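Local coordinates for protein OBCA, Oxalate Biosynthetic Component A (Burkholderia glumae, PDB 4NNB) that is a TIM-barrel protein of the oxalate biosynthetic component family, modelled here with a magnesium ion and an oxaloacetate ion bound, at residues T209-R214 with R493-Q498; K18-F23 with L135-W140; E424-Q429 with V459-G464; M216-A221 with E497-V502. All blocks are in the same frame, centred on the assembly; numbering follows the deposited sequence.

Contact 1. Residues T209-R214 with R493-Q498; sequences TEETIR and RGTWEQ
Glu211 and Arg214, one turn apart on helix 205-217, both reach Trp496 in the first turn of helix 495-507. The two helices are neighbours on the outer layer of a TIM barrel. Trp496 N donates to Glu211 OE2 at 2.7 Å with an N-H...O angle of 144°, and it meets that oxygen nearly along the C-O bond. Thr495 N lies 3.2 Å from the same OE2, but the angle is too poor for a hydrogen bond. The carboxylate thus sits at the start of the helix, just past the N-cap Gly494, where it probably interacts well with the helix dipole. It also lies at the edge of the indole, nearly coplanar with the ring, and OE1 is 3.5 Å from Trp496 CD1. Arg214 comes over a face instead. Its guanidinium stacks flat on the indole with planes 21° apart, and CZ is 3.8 Å from the centre of the five-membered ring, a cation-pi contact. The opposite face takes Glu497 CB.

Further out, Thr495 OG1 bonds Leu474 N, and the side chains of Glu211 and Thr495 both touch Pro12. Arg493 N donates to Glu497 OE2 in the turn that leads into the helix. One water joins the two sides: it donates to Glu211 OE1 and to Arg493 O, and accepts from Trp496 NE1 at 3.2 Å.

Contact 2. Residues K18-F23 with L135-W140; sequences KFLDPF and LTTYGW
Leu20 and Pro22 press against the end of helix 125-137, and the contact is one of van der Waals packing. Leu20 works through one methyl. With CG anti to the backbone N (chi1 169°), Leu20 CD2 lies 3.8 Å from Thr137 CG2, and the two side chains cross at about a right angle. The same methyl sits at the edge of the Tyr138 ring, near its plane, where Leu20 CD2 is 3.9 Å from Tyr138 CD1. Leu20 CD2 is also 3.7 Å from Thr137 O.

Pro22 meets backbone instead of side chain. Its CB approaches Tyr138 O to 3.2 Å, a close carbon-to-carbonyl contact, and Gly139 N lies just beyond.

Each segment also has hydrogen bonds of its own. Helix 125-137 closes with a Schellman motif. Trp140 N donates to Leu135 O at 2.9 Å and Gly139 N to Thr136 O at 3.2 Å, with Gly139 at positive phi as the C-prime residue. On the other segment Asp21 makes an Asx turn: Phe23 N donates to Asp21 OD2 at 2.9 Å, from above the carboxylate plane. This turn, in the chain that follows strand 18-19, is set against the C-terminal end of helix 125-137.

Other polar groups have partners outside the two segments. Tyr138 OH pairs with Trp191 NE1, and Thr137 OG1 bonds Leu133 O, one turn back in its own helix, and Lys491 NZ. Pro22 O accepts from His157 NE2, and the Leu20 backbone bonds Ser198 of the parallel strand 197-198.

Contact 3. Residues E424-Q429 with V459-G464; sequences ELAIGQ and VDVALG
The backbone O of Asp460 accepts the helix bond of Gly464 N at 2.9 Å, and Ile427 CD1 lies 4.5 Å from that same oxygen. The carboxylate of Asp460 is gripped at both oxygens, OD1 by a salt bridge with Arg509 and OD2 by a hydrogen bond with His419, which belongs to helix 416-440 and so ties the two helices together two turns before Ile427.

Between segments 424-429 and 459-464 themselves the contact is apolar. Ala426 CB meets Val461 CG2 at 3.7 Å, methyl against methyl. Val461 holds CG2 beside its backbone N and anti to its carbonyl carbon, which turns this branch to the alanine. Ile427 stands near the middle, with its CA 6.1 Å from Val461 CA. Its chain is extended beyond CG1 (chi2 -176°), and this carries CD1 along the neighbouring helix. There Ile427 CD1 comes to rest 4.0 Å from Gly464 CA, on bare backbone that has no side chain in the way. Ile427 CG1 passes over Val461 CA on the way.

The axes of segments 424-429 and 459-464 approach to 9.6 Å and cross at -40°, running in the same general direction. Val461 also touches Ile448 on strand 444-449, which lies between the two helices in the chain. Helix, strand and helix follow one another here: helix 458-465 packs on strand 444-449 and helix 416-440 lies beside it, as in the repeating beta-alpha units of a TIM barrel.

Contact 4. Residues M216-A221 with E497-V502; sequences MRAGAA and EQVSLV
Two peptide groups are the flat groups of this contact, and Val499 CG1 lies over a face of the first and, displaced to the N-H rim, above the plane of the second. The first joins Ala218 to Gly219; the methyl stands 3.6 Å from Ala218 O and 3.9 Å from Gly219 N. The second joins Gly219 to Ala220, and the methyl is 3.6 Å from Ala220 N. Val499 holds CG1 anti to its backbone N (chi1 173°), which extends this branch into the turn. The alanine methyls approach the same carbon: Ala218 CB is 4.0 Å away and Ala220 CB slightly further.

The turn itself ends helix 205-217 in a Schellman motif. Gly219 has positive phi, and its N donates back to Met216 O at 3.0 Å. The chain then runs on through Ala220 toward strand 222-229 of the barrel. Ala220 and Val499 both also touch Ala10 on strand 5-10, so the valine is wedged between a helix end and the barrel wall.

At the outer side Ser500 OG comes 3.3 Å from Ala218 CB. This hydroxyl bonds Trp496 O in its own helix. A water donates to Ala218 O at 2.7 Å and has a weak link to Ser500 OG. The two segments are therefore held mainly by close apolar packing on backbone faces. Polar help comes through a single water that is firm on one side and weak on the other.

Contacts 1 and 4 are two parts of one interface, with centres 8 Å apart. Both pair helix 205-217 with helix 495-507, share Glu497 and Gln498, and touch where Trp496 O meets Ala218 CB. Contact 3 lies about 22 Å from contact 4, centre to centre, and joins helices 416-440 and 458-465. Val459 against Val502 connects it to helix 495-507. These three contacts follow the outer helices around the TIM barrel, and helix 495-507 closes the ring against helix 205-217. Contact 2 comes first along the chain and closes before the others open. It lies about 34 Å from contact 3, across the chain's centre, where the end of helix 125-137 meets the loop after strand 18-19, outside the barrel sheet.

Contact 1. Residues T209-R214 with R493-Q498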
loop_
_atom_site.group_PDB
_atom_site.type_symbol
_atom_site.label_atom_id
_atom_site.label_comp_id
_atom_site.label_asym_id
_atom_site.label_seq_id
_atom_site.Cartn_x
_atom_site.Cartn_y
_atom_site.Cartn_z
ATOM N N THR A 209 -2.617 -14.202 6.225
ATOM C CA THR A 209 -2.240 -14.764 7.520
ATOM C C THR A 209 -0.720 -14.783 7.686
ATOM O O THR A 209 -0.195 -14.353 8.714
ATOM C CB THR A 209 -2.790 -16.199 7.702
ATOM O OG1 THR A 209 -4.220 -16.164 7.706
ATOM C CG2 THR A 209 -2.311 -16.799 9.016
ATOM N N GLU A 210 -0.017 -15.273 6.675
ATOM C CA GLU A 210 1.436 -15.420 6.779
ATOM C C GLU A 210 2.119 -14.064 6.932
ATOM O O GLU A 210 3.012 -13.905 7.766
ATOM C CB GLU A 210 1.996 -16.190 5.576
ATOM C CG GLU A 210 3.517 -16.335 5.577
ATOM C CD GLU A 210 4.020 -17.168 6.748
ATOM O OE1 GLU A 210 3.242 -18.000 7.264
ATOM O OE2 GLU A 210 5.195 -16.991 7.151
ATOM N N GLU A 211 1.664 -13.069 6.170
ATOM C CA GLU A 211 2.249 -11.726 6.255
ATOM C C GLU A 211 1.939 -11.052 7.585
ATOM O O GLU A 211 2.798 -10.374 8.164
ATOM C CB GLU A 211 1.803 -10.846 5.069
ATOM C CG GLU A 211 2.389 -9.447 5.089
ATOM C CD GLU A 211 3.916 -9.442 4.927
ATOM O OE1 GLU A 211 4.436 -10.191 4.073
ATOM O OE2 GLU A 211 4.590 -8.686 5.652
ATOM N N THR A 212 0.717 -11.251 8.082
ATOM C CA THR A 212 0.330 -10.733 9.393
ATOM C C THR A 212 1.271 -11.254 10.484
ATOM O O THR A 212 1.787 -10.492 11.307
ATOM C CB THR A 212 -1.136 -11.138 9.743
ATOM O OG1 THR A 212 -2.028 -10.515 8.807
ATOM C CG2 THR A 212 -1.505 -10.700 11.146
ATOM N N ILE A 213 1.472 -12.562 10.500
ATOM C CA ILE A 213 2.358 -13.178 11.484
ATOM C C ILE A 213 3.811 -12.717 11.336
ATOM O O ILE A 213 4.450 -12.350 12.327
ATOM C CB ILE A 213 2.246 -14.699 11.419
ATOM C CG1 ILE A 213 0.896 -15.112 12.001
ATOM C CG2 ILE A 213 3.377 -15.358 12.224
ATOM C CD1 ILE A 213 0.370 -16.355 11.410
ATOM N N ARG A 214 4.324 -12.709 10.109
ATOM C CA ARG A 214 5.670 -12.185 9.884
ATOM C C ARG A 214 5.807 -10.730 10.305
ATOM O O ARG A 214 6.812 -10.353 10.901
ATOM C CB ARG A 214 6.091 -12.344 8.421
ATOM C CG ARG A 214 6.180 -13.787 7.972
ATOM C CD ARG A 214 7.330 -13.954 7.018
ATOM N NE ARG A 214 8.566 -13.419 7.584
ATOM C CZ ARG A 214 9.674 -13.210 6.886
ATOM N NH1 ARG A 214 10.746 -12.708 7.478
ATOM N NH2 ARG A 214 9.706 -13.494 5.592
ATOM N N ARG A 493 10.344 -6.339 0.219
ATOM C CA ARG A 493 10.099 -7.775 0.134
ATOM C C ARG A 493 8.786 -8.157 0.826
ATOM O O ARG A 493 8.304 -9.286 0.705
ATOM C CB ARG A 493 11.256 -8.547 0.767
ATOM C CG ARG A 493 12.590 -8.359 0.059
ATOM C CD ARG A 493 13.216 -9.698 -0.227
ATOM N NE ARG A 493 12.518 -10.375 -1.320
ATOM C CZ ARG A 493 12.404 -11.693 -1.422
ATOM N NH1 ARG A 493 12.928 -12.473 -0.488
ATOM N NH2 ARG A 493 11.764 -12.232 -2.452
ATOM N N GLY A 494 8.215 -7.212 1.564
ATOM C CA GLY A 494 6.994 -7.461 2.300
ATOM C C GLY A 494 6.749 -6.345 3.295
ATOM O O GLY A 494 7.638 -5.524 3.551
ATOM N N THR A 495 5.535 -6.291 3.834
ATOM C CA THR A 495 5.248 -5.363 4.918
ATOM C C THR A 495 6.176 -5.638 6.100
ATOM O O THR A 495 6.661 -4.708 6.737
ATOM C CB THR A 495 3.756 -5.434 5.346
ATOM O OG1 THR A 495 2.941 -4.909 4.278
ATOM C CG2 THR A 495 3.521 -4.620 6.595
ATOM N N TRP A 496 6.451 -6.909 6.377
ATOM C CA TRP A 496 7.356 -7.240 7.482
ATOM C C TRP A 496 8.716 -6.533 7.337
ATOM O O TRP A 496 9.328 -6.138 8.330
ATOM C CB TRP A 496 7.552 -8.755 7.589
ATOM C CG TRP A 496 8.268 -9.330 6.407
ATOM C CD1 TRP A 496 7.701 -9.899 5.298
ATOM C CD2 TRP A 496 9.690 -9.387 6.210
ATOM N NE1 TRP A 496 8.687 -10.298 4.423
ATOM C CE2 TRP A 496 9.913 -9.999 4.961
ATOM C CE3 TRP A 496 10.791 -8.975 6.968
ATOM C CZ2 TRP A 496 11.198 -10.202 4.449
ATOM C CZ3 TRP A 496 12.069 -9.179 6.457
ATOM C CH2 TRP A 496 12.259 -9.787 5.215
ATOM N N GLU A 497 9.181 -6.358 6.104
ATOM C CA GLU A 497 10.474 -5.707 5.908
ATOM C C GLU A 497 10.389 -4.227 6.270
ATOM O O GLU A 497 11.286 -3.686 6.926
ATOM C CB GLU A 497 11.009 -5.903 4.484
ATOM C CG GLU A 497 12.394 -5.282 4.305
ATOM C CD GLU A 497 13.019 -5.610 2.974
ATOM O OE1 GLU A 497 14.187 -6.032 2.967
ATOM O OE2 GLU A 497 12.347 -5.434 1.930
ATOM N N GLN A 498 9.294 -3.584 5.868
ATOM C CA GLN A 498 9.055 -2.188 6.224
ATOM C C GLN A 498 8.921 -2.012 7.727
ATOM O O GLN A 498 9.412 -1.028 8.283
ATOM C CB GLN A 498 7.824 -1.654 5.476
ATOM C CG GLN A 498 8.014 -1.732 3.950
ATOM C CD GLN A 498 6.722 -1.551 3.167
ATOM O OE1 GLN A 498 5.648 -1.990 3.599
ATOM N NE2 GLN A 498 6.818 -0.897 2.015
HETATM O O HOH W 1 3.931 -8.627 1.851
HETATM O O HOH W 2 6.633 -11.145 2.052
#

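Contact 2. Residues K18-F23 with L135-W140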
loop_
_atom_site.group_PDB
_atom_site.type_symbol
_atom_site.label_atom_id
_atom_site.label_comp_id
_atom_site.label_asym_id
_atom_site.label_seq_id
_atom_site.Cartn_x
_atom_site.Cartn_y
_atom_site.Cartn_z
ATOM N N LYS A 18 -1.930 -3.776 -6.274
ATOM C CA LYS A 18 -2.328 -5.086 -6.784
ATOM C C LYS A 18 -1.160 -6.085 -6.790
ATOM O O LYS A 18 -0.001 -5.698 -6.904
ATOM C CB LYS A 18 -2.939 -4.950 -8.196
ATOM C CG LYS A 18 -4.291 -4.215 -8.231
ATOM C CD LYS A 18 -4.885 -4.160 -9.644
ATOM C CE LYS A 18 -5.286 -5.552 -10.125
ATOM N NZ LYS A 18 -5.797 -5.574 -11.540
ATOM N N PHE A 19 -1.479 -7.368 -6.653
ATOM C CA PHE A 19 -0.479 -8.419 -6.772
ATOM C C PHE A 19 -0.082 -8.580 -8.238
ATOM O O PHE A 19 -0.925 -8.529 -9.133
ATOM C CB PHE A 19 -1.021 -9.742 -6.214
ATOM C CG PHE A 19 -0.197 -10.954 -6.588
ATOM C CD1 PHE A 19 1.001 -11.234 -5.935
ATOM C CD2 PHE A 19 -0.627 -11.815 -7.593
ATOM C CE1 PHE A 19 1.758 -12.353 -6.281
ATOM C CE2 PHE A 19 0.125 -12.929 -7.953
ATOM C CZ PHE A 19 1.313 -13.205 -7.290
ATOM N N LEU A 20 1.212 -8.742 -8.483
ATOM C CA LEU A 20 1.695 -9.077 -9.818
ATOM C C LEU A 20 2.411 -10.412 -9.746
ATOM O O LEU A 20 3.311 -10.592 -8.922
ATOM C CB LEU A 20 2.654 -8.000 -10.335
ATOM C CG LEU A 20 3.405 -8.393 -11.607
ATOM C CD1 LEU A 20 2.432 -8.529 -12.769
ATOM C CD2 LEU A 20 4.502 -7.391 -11.926
ATOM N N ASP A 21 1.989 -11.365 -10.569
ATOM C CA ASP A 21 2.696 -12.639 -10.654
ATOM C C ASP A 21 3.959 -12.421 -11.494
ATOM O O ASP A 21 3.858 -12.184 -12.693
ATOM C CB ASP A 21 1.794 -13.685 -11.320
ATOM C CG ASP A 21 2.398 -15.075 -11.307
ATOM O OD1 ASP A 21 1.648 -16.035 -11.560
ATOM O OD2 ASP A 21 3.614 -15.222 -11.041
ATOM N N PRO A 22 5.148 -12.490 -10.872
ATOM C CA PRO A 22 6.377 -12.228 -11.633
ATOM C C PRO A 22 6.783 -13.386 -12.539
ATOM O O PRO A 22 7.749 -13.247 -13.295
ATOM C CB PRO A 22 7.437 -12.071 -10.537
ATOM C CG PRO A 22 6.946 -12.936 -9.436
ATOM C CD PRO A 22 5.442 -12.804 -9.462
ATOM N N PHE A 23 6.082 -14.512 -12.451
ATOM C CA PHE A 23 6.374 -15.641 -13.323
ATOM C C PHE A 23 5.493 -15.648 -14.570
ATOM O O PHE A 23 5.617 -16.539 -15.403
ATOM C CB PHE A 23 6.230 -16.963 -12.570
ATOM C CG PHE A 23 7.085 -17.051 -11.343
ATOM C CD1 PHE A 23 8.465 -17.178 -11.447
ATOM C CD2 PHE A 23 6.512 -17.003 -10.082
ATOM C CE1 PHE A 23 9.255 -17.263 -10.306
ATOM C CE2 PHE A 23 7.292 -17.078 -8.936
ATOM C CZ PHE A 23 8.660 -17.211 -9.046
ATOM N N LEU A 135 12.610 -3.915 -12.090
ATOM C CA LEU A 135 13.071 -5.292 -11.944
ATOM C C LEU A 135 12.697 -5.907 -10.591
ATOM O O LEU A 135 12.385 -7.091 -10.517
ATOM C CB LEU A 135 14.581 -5.397 -12.207
ATOM C CG LEU A 135 15.023 -5.164 -13.665
ATOM C CD1 LEU A 135 16.517 -5.417 -13.836
ATOM C CD2 LEU A 135 14.231 -6.025 -14.632
ATOM N N THR A 136 12.725 -5.117 -9.520
ATOM C CA THR A 136 12.284 -5.649 -8.227
ATOM C C THR A 136 10.763 -5.832 -8.173
ATOM O O THR A 136 10.274 -6.640 -7.383
ATOM C CB THR A 136 12.797 -4.847 -6.996
ATOM O OG1 THR A 136 12.395 -3.474 -7.094
ATOM C CG2 THR A 136 14.322 -4.935 -6.883
ATOM N N THR A 137 10.029 -5.095 -9.012
ATOM C CA THR A 137 8.594 -5.334 -9.200
ATOM C C THR A 137 8.408 -6.698 -9.858
ATOM O O THR A 137 7.435 -7.402 -9.594
ATOM C CB THR A 137 7.934 -4.244 -10.084
ATOM O OG1 THR A 137 8.045 -2.970 -9.440
ATOM C CG2 THR A 137 6.451 -4.540 -10.331
ATOM N N TYR A 138 9.364 -7.069 -10.706
ATOM C CA TYR A 138 9.335 -8.353 -11.390
ATOM C C TYR A 138 9.952 -9.480 -10.545
ATOM O O TYR A 138 10.174 -10.579 -11.045
ATOM C CB TYR A 138 10.076 -8.251 -12.726
ATOM C CG TYR A 138 9.348 -7.503 -13.824
ATOM C CD1 TYR A 138 7.987 -7.223 -13.747
ATOM C CD2 TYR A 138 10.040 -7.073 -14.953
ATOM C CE1 TYR A 138 7.343 -6.542 -14.779
ATOM C CE2 TYR A 138 9.419 -6.402 -15.965
ATOM C CZ TYR A 138 8.080 -6.142 -15.889
ATOM O OH TYR A 138 7.490 -5.468 -16.927
ATOM N N GLY A 139 10.252 -9.199 -9.276
ATOM C CA GLY A 139 10.748 -10.220 -8.367
ATOM C C GLY A 139 12.255 -10.425 -8.349
ATOM O O GLY A 139 12.751 -11.368 -7.718
ATOM N N TRP A 140 12.997 -9.572 -9.049
ATOM C CA TRP A 140 14.456 -9.603 -8.906
ATOM C C TRP A 140 14.764 -9.077 -7.519
ATOM O O TRP A 140 13.984 -8.303 -6.963
ATOM C CB TRP A 140 15.142 -8.694 -9.930
ATOM C CG TRP A 140 15.030 -9.112 -11.369
ATOM C CD1 TRP A 140 13.885 -9.411 -12.055
ATOM C CD2 TRP A 140 16.105 -9.200 -12.326
ATOM N NE1 TRP A 140 14.185 -9.703 -13.374
ATOM C CE2 TRP A 140 15.539 -9.582 -13.559
ATOM C CE3 TRP A 140 17.488 -9.008 -12.247
ATOM C CZ2 TRP A 140 16.318 -9.774 -14.716
ATOM C CZ3 TRP A 140 18.261 -9.197 -13.395
ATOM C CH2 TRP A 140 17.671 -9.574 -14.610
#

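Contact 3. Residues E424-Q429 with V459-G464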
loop_
_atom_site.group_PDB
_atom_site.type_symbol
_atom_site.label_atom_id
_atom_site.label_comp_id
_atom_site.label_asym_id
_atom_site.label_seq_id
_atom_site.Cartn_x
_atom_site.Cartn_y
_atom_site.Cartn_z
ATOM N N GLU A 424 9.657 20.367 8.993
ATOM C CA GLU A 424 9.092 21.565 9.610
ATOM C C GLU A 424 7.689 21.878 9.082
ATOM O O GLU A 424 6.773 22.164 9.857
ATOM C CB GLU A 424 10.022 22.769 9.387
ATOM C CG GLU A 424 9.478 24.094 9.912
ATOM C CD GLU A 424 10.510 25.218 9.880
ATOM O OE1 GLU A 424 10.314 26.218 10.610
ATOM O OE2 GLU A 424 11.512 25.102 9.130
ATOM N N LEU A 425 7.526 21.829 7.764
ATOM C CA LEU A 425 6.236 22.109 7.146
ATOM C C LEU A 425 5.194 21.075 7.553
ATOM O O LEU A 425 4.024 21.407 7.736
ATOM C CB LEU A 425 6.358 22.126 5.627
ATOM C CG LEU A 425 7.370 23.106 5.041
ATOM C CD1 LEU A 425 7.474 22.924 3.539
ATOM C CD2 LEU A 425 6.970 24.525 5.373
ATOM N N ALA A 426 5.626 19.825 7.680
ATOM C CA ALA A 426 4.723 18.735 8.040
ATOM C C ALA A 426 4.222 18.930 9.460
ATOM O O ALA A 426 3.007 18.895 9.715
ATOM C CB ALA A 426 5.426 17.391 7.902
ATOM N N ILE A 427 5.165 19.144 10.377
ATOM C CA ILE A 427 4.843 19.397 11.779
ATOM C C ILE A 427 3.928 20.612 11.957
ATOM O O ILE A 427 2.976 20.558 12.740
ATOM C CB ILE A 427 6.122 19.543 12.640
ATOM C CG1 ILE A 427 6.830 18.196 12.732
ATOM C CG2 ILE A 427 5.788 20.022 14.040
ATOM C CD1 ILE A 427 8.051 18.187 13.635
ATOM N N GLY A 428 4.209 21.693 11.226
ATOM C CA GLY A 428 3.396 22.897 11.305
ATOM C C GLY A 428 1.957 22.662 10.869
ATOM O O GLY A 428 1.021 23.235 11.433
ATOM N N GLN A 429 1.775 21.818 9.858
ATOM C CA GLN A 429 0.431 21.489 9.397
ATOM C C GLN A 429 -0.273 20.528 10.354
ATOM O O GLN A 429 -1.462 20.688 10.641
ATOM C CB GLN A 429 0.481 20.900 7.987
ATOM C CG GLN A 429 0.799 21.918 6.915
ATOM C CD GLN A 429 -0.359 22.848 6.668
ATOM O OE1 GLN A 429 -1.412 22.427 6.187
ATOM N NE2 GLN A 429 -0.182 24.121 7.011
ATOM N N VAL A 459 9.482 9.018 10.790
ATOM C CA VAL A 459 10.016 9.022 12.143
ATOM C C VAL A 459 10.208 10.435 12.702
ATOM O O VAL A 459 9.834 10.690 13.844
ATOM C CB VAL A 459 11.310 8.194 12.250
ATOM C CG1 VAL A 459 11.940 8.353 13.635
ATOM C CG2 VAL A 459 11.002 6.737 11.969
ATOM N N ASP A 460 10.771 11.347 11.911
ATOM C CA ASP A 460 10.993 12.707 12.404
ATOM C C ASP A 460 9.665 13.375 12.771
ATOM O O ASP A 460 9.543 13.987 13.835
ATOM C CB ASP A 460 11.721 13.567 11.375
ATOM C CG ASP A 460 13.203 13.228 11.261
ATOM O OD1 ASP A 460 13.785 12.701 12.232
ATOM O OD2 ASP A 460 13.777 13.493 10.190
ATOM N N VAL A 461 8.676 13.246 11.885
ATOM C CA VAL A 461 7.370 13.864 12.106
ATOM C C VAL A 461 6.664 13.273 13.315
ATOM O O VAL A 461 6.101 14.000 14.130
ATOM C CB VAL A 461 6.468 13.739 10.868
ATOM C CG1 VAL A 461 5.042 14.188 11.188
ATOM C CG2 VAL A 461 7.027 14.556 9.734
ATOM N N ALA A 462 6.711 11.951 13.451
ATOM C CA ALA A 462 6.025 11.292 14.553
ATOM C C ALA A 462 6.656 11.642 15.901
ATOM O O ALA A 462 5.961 11.852 16.909
ATOM C CB ALA A 462 6.019 9.790 14.348
ATOM N N LEU A 463 7.984 11.675 15.921
ATOM C CA LEU A 463 8.707 11.965 17.146
ATOM C C LEU A 463 8.502 13.429 17.536
ATOM O O LEU A 463 8.311 13.747 18.711
ATOM C CB LEU A 463 10.191 11.627 16.963
ATOM C CG LEU A 463 10.701 10.390 17.717
ATOM C CD1 LEU A 463 9.626 9.356 17.979
ATOM C CD2 LEU A 463 11.889 9.750 17.007
ATOM N N GLY A 464 8.506 14.311 16.545
ATOM C CA GLY A 464 8.377 15.733 16.802
ATOM C C GLY A 464 6.975 16.134 17.225
ATOM O O GLY A 464 6.783 17.192 17.832
#

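Contact 4. Residues M216-A221 with E497-V502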
loop_
_atom_site.group_PDB
_atom_site.type_symbol
_atom_site.label_atom_id
_atom_site.label_comp_id
_atom_site.label_asym_id
_atom_site.label_seq_id
_atom_site.Cartn_x
_atom_site.Cartn_y
_atom_site.Cartn_z
ATOM N N MET A 216 4.068 -9.085 12.607
ATOM C CA MET A 216 4.075 -9.046 14.067
ATOM C C MET A 216 5.432 -9.482 14.623
ATOM O O MET A 216 5.945 -8.895 15.576
ATOM C CB MET A 216 3.010 -9.975 14.631
ATOM C CG MET A 216 1.607 -9.408 14.643
ATOM S SD MET A 216 0.600 -10.670 15.409
ATOM C CE MET A 216 1.244 -10.642 17.071
ATOM N N ARG A 217 6.023 -10.500 14.012
ATOM C CA ARG A 217 7.298 -11.007 14.512
ATOM C C ARG A 217 8.458 -10.069 14.200
ATOM O O ARG A 217 9.474 -10.096 14.879
ATOM C CB ARG A 217 7.526 -12.435 14.013
ATOM C CG ARG A 217 6.546 -13.380 14.671
ATOM C CD ARG A 217 6.580 -14.778 14.119
ATOM N NE ARG A 217 5.646 -15.624 14.860
ATOM C CZ ARG A 217 5.360 -16.886 14.561
ATOM N NH1 ARG A 217 5.926 -17.475 13.522
ATOM N NH2 ARG A 217 4.494 -17.554 15.303
ATOM N N ALA A 218 8.274 -9.203 13.204
ATOM C CA ALA A 218 9.267 -8.194 12.866
ATOM C C ALA A 218 9.091 -6.964 13.747
ATOM O O ALA A 218 9.904 -6.038 13.697
ATOM C CB ALA A 218 9.178 -7.811 11.367
ATOM N N GLY A 219 8.020 -6.940 14.538
ATOM C CA GLY A 219 7.830 -5.877 15.510
ATOM C C GLY A 219 6.480 -5.163 15.561
ATOM O O GLY A 219 6.279 -4.297 16.407
ATOM N N ALA A 220 5.551 -5.508 14.670
ATOM C CA ALA A 220 4.273 -4.795 14.627
ATOM C C ALA A 220 3.359 -5.268 15.755
ATOM O O ALA A 220 3.163 -6.469 15.938
ATOM C CB ALA A 220 3.586 -4.975 13.258
ATOM N N ALA A 221 2.796 -4.326 16.507
ATOM C CA ALA A 221 1.860 -4.667 17.581
ATOM C C ALA A 221 0.418 -4.814 17.068
ATOM O O ALA A 221 -0.383 -5.554 17.642
ATOM C CB ALA A 221 1.922 -3.613 18.682
ATOM N N GLU A 497 9.181 -6.358 6.104
ATOM C CA GLU A 497 10.474 -5.707 5.908
ATOM C C GLU A 497 10.389 -4.227 6.270
ATOM O O GLU A 497 11.286 -3.686 6.926
ATOM C CB GLU A 497 11.009 -5.903 4.484
ATOM C CG GLU A 497 12.394 -5.282 4.305
ATOM C CD GLU A 497 13.019 -5.610 2.974
ATOM O OE1 GLU A 497 14.187 -6.032 2.967
ATOM O OE2 GLU A 497 12.347 -5.434 1.930
ATOM N N GLN A 498 9.294 -3.584 5.868
ATOM C CA GLN A 498 9.055 -2.188 6.224
ATOM C C GLN A 498 8.921 -2.012 7.727
ATOM O O GLN A 498 9.412 -1.028 8.283
ATOM C CB GLN A 498 7.824 -1.654 5.476
ATOM C CG GLN A 498 8.014 -1.732 3.950
ATOM C CD GLN A 498 6.722 -1.551 3.167
ATOM O OE1 GLN A 498 5.648 -1.990 3.599
ATOM N NE2 GLN A 498 6.818 -0.897 2.015
ATOM N N VAL A 499 8.280 -2.978 8.380
ATOM C CA VAL A 499 8.180 -2.994 9.834
ATOM C C VAL A 499 9.570 -3.073 10.505
ATOM O O VAL A 499 9.849 -2.311 11.434
ATOM C CB VAL A 499 7.283 -4.155 10.319
ATOM C CG1 VAL A 499 7.319 -4.272 11.835
ATOM C CG2 VAL A 499 5.830 -3.960 9.835
ATOM N N SER A 500 10.422 -3.989 10.033
ATOM C CA SER A 500 11.768 -4.173 10.603
ATOM C C SER A 500 12.574 -2.898 10.507
ATOM O O SER A 500 13.238 -2.508 11.461
ATOM C CB SER A 500 12.535 -5.297 9.890
ATOM O OG SER A 500 11.851 -6.525 9.989
ATOM N N LEU A 501 12.499 -2.257 9.344
ATOM C CA LEU A 501 13.253 -1.043 9.073
ATOM C C LEU A 501 12.783 0.152 9.889
ATOM O O LEU A 501 13.603 0.911 10.402
ATOM C CB LEU A 501 13.224 -0.716 7.580
ATOM C CG LEU A 501 14.085 -1.635 6.714
ATOM C CD1 LEU A 501 13.749 -1.452 5.241
ATOM C CD2 LEU A 501 15.569 -1.356 6.965
ATOM N N VAL A 502 11.476 0.340 10.023
ATOM C CA VAL A 502 11.018 1.445 10.853
ATOM C C VAL A 502 11.341 1.192 12.332
ATOM O O VAL A 502 11.695 2.119 13.055
ATOM C CB VAL A 502 9.521 1.778 10.654
ATOM C CG1 VAL A 502 8.650 0.768 11.370
ATOM C CG2 VAL A 502 9.238 3.176 11.193
HETATM O O HOH W 3 12.523 -6.666 13.253
#